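Possible prolidase (Bifidobacterium longum NCC2705, PDB 2P9B) is a putative prolidase of the amidohydrolase family that probably hydrolyses carbon-nitrogen bonds, perhaps non-peptide ones, its substrate not being established. Local coordinates at residues Thr294-Leu299 with Val342-Gly347. Numbering follows the deposited sequence.
Sequences TLSAGL and VGTDTG
A297 and D345 meet carbon to carbon: the A297 methyl CB lies 3.6 Å from D345 CB and also presses on the carbonyl oxygen T344 O, at 3.5 Å. That oxygen is buried here and has no hydrogen-bond partner in the model. With CG swung anti to its backbone N (chi1 -152°), the D345 side chain touches H77 and H266, its OD1 comes close to H79, and OD2 passes the A297 methyl at 4.1 Å. One residue earlier, S296 CB packs against T344 CB at 3.8 Å, while the T344 methyl CG2 sits beside S296 OG. The hydroxyls look elsewhere: S296 OG bonds to E359, T344 OG1 to N75. At the start of the helix, T294 CA-H points at G343 O (3.2 Å, 157° at the hydrogen), and T294 CG2 lies over the face of that carbonyl, 3.8 Å from G343 O. One water accepts from T294 N and G343 N, each at 3.0 Å, bridging the two backbones. D345 also belongs to a possible metal site with H77 and H79, vacant in this model, as would fit an amidohydrolase. Thus the start of helix 295-303, just after strand 290-292, meets the loop holding D345 with no direct hydrogen bond, through methyls, a CH-O contact and one water.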
loop_
_atom_site.group_PDB
_atom_site.type_symbol
_atom_site.label_atom_id
_atom_site.label_comp_id
_atom_site.label_asym_id
_atom_site.label_seq_id
_atom_site.Cartn_x
_atom_site.Cartn_y
_atom_site.Cartn_z
ATOM N N THR A 294 -5.638 0.164 6.861
ATOM C CA THR A 294 -6.388 0.968 5.896
ATOM C C THR A 294 -7.386 1.883 6.613
ATOM O O THR A 294 -8.562 1.953 6.252
ATOM C CB THR A 294 -7.150 0.085 4.875
ATOM O OG1 THR A 294 -8.264 -0.545 5.514
ATOM C CG2 THR A 294 -6.236 -0.995 4.322
ATOM N N LEU A 295 -6.899 2.598 7.622
ATOM C CA LEU A 295 -7.749 3.499 8.389
ATOM C C LEU A 295 -8.395 4.558 7.502
ATOM O O LEU A 295 -9.513 4.994 7.762
ATOM C CB LEU A 295 -6.946 4.174 9.502
ATOM C CG LEU A 295 -6.345 3.205 10.528
ATOM C CD1 LEU A 295 -5.622 3.987 11.610
ATOM C CD2 LEU A 295 -7.448 2.352 11.138
ATOM N N SER A 296 -7.688 4.966 6.456
ATOM C CA SER A 296 -8.206 5.961 5.521
ATOM C C SER A 296 -9.534 5.552 4.889
ATOM O O SER A 296 -10.328 6.406 4.488
ATOM C CB SER A 296 -7.197 6.211 4.397
ATOM O OG SER A 296 -6.054 6.887 4.861
ATOM N N ALA A 297 -9.776 4.248 4.784
ATOM C CA ALA A 297 -11.003 3.773 4.162
ATOM C C ALA A 297 -12.203 3.710 5.100
ATOM O O ALA A 297 -13.338 3.878 4.668
ATOM C CB ALA A 297 -10.771 2.404 3.525
ATOM N N GLY A 298 -11.959 3.489 6.386
ATOM C CA GLY A 298 -13.073 3.390 7.311
ATOM C C GLY A 298 -13.499 4.664 8.012
ATOM O O GLY A 298 -14.697 4.931 8.152
ATOM N N LEU A 299 -12.527 5.461 8.441
ATOM C CA LEU A 299 -12.816 6.689 9.170
ATOM C C LEU A 299 -13.750 7.699 8.510
ATOM O O LEU A 299 -14.557 8.324 9.194
ATOM C CB LEU A 299 -11.513 7.375 9.577
ATOM C CG LEU A 299 -10.802 6.689 10.746
ATOM C CD1 LEU A 299 -9.424 7.299 10.955
ATOM C CD2 LEU A 299 -11.656 6.838 12.006
ATOM N N VAL A 342 1.111 0.118 5.370
ATOM C CA VAL A 342 0.321 1.280 4.990
ATOM C C VAL A 342 -0.396 1.006 3.670
ATOM O O VAL A 342 0.232 0.728 2.646
ATOM C CB VAL A 342 1.228 2.525 4.837
ATOM C CG1 VAL A 342 0.487 3.639 4.121
ATOM C CG2 VAL A 342 1.681 3.001 6.213
ATOM N N GLY A 343 -1.721 1.077 3.717
ATOM C CA GLY A 343 -2.549 0.863 2.542
ATOM C C GLY A 343 -3.752 1.747 2.793
ATOM O O GLY A 343 -4.038 2.050 3.949
ATOM N N THR A 344 -4.461 2.169 1.750
ATOM C CA THR A 344 -5.596 3.059 1.982
ATOM C C THR A 344 -6.912 2.711 1.302
ATOM O O THR A 344 -7.935 3.308 1.620
ATOM C CB THR A 344 -5.255 4.494 1.565
ATOM O OG1 THR A 344 -5.012 4.532 0.155
ATOM C CG2 THR A 344 -4.025 4.981 2.310
ATOM N N ASP A 345 -6.880 1.763 0.371
ATOM C CA ASP A 345 -8.068 1.358 -0.385
ATOM C C ASP A 345 -8.483 2.504 -1.317
ATOM O O ASP A 345 -9.636 2.932 -1.317
ATOM C CB ASP A 345 -9.229 1.009 0.558
ATOM C CG ASP A 345 -10.185 -0.010 -0.045
ATOM O OD1 ASP A 345 -10.141 -0.218 -1.274
ATOM O OD2 ASP A 345 -10.986 -0.604 0.712
ATOM N N THR A 346 -7.538 2.997 -2.114
ATOM C CA THR A 346 -7.827 4.095 -3.037
ATOM C C THR A 346 -8.947 3.726 -4.008
ATOM O O THR A 346 -9.208 2.549 -4.253
ATOM C CB THR A 346 -6.581 4.492 -3.864
ATOM O OG1 THR A 346 -6.224 3.421 -4.741
ATOM C CG2 THR A 346 -5.405 4.799 -2.944
ATOM N N GLY A 347 -9.599 4.736 -4.574
ATOM C CA GLY A 347 -10.681 4.467 -5.503
ATOM C C GLY A 347 -12.030 4.647 -4.838
ATOM O O GLY A 347 -13.045 4.827 -5.518
HETATM O O HOH W 1 -2.718 0.977 6.543
#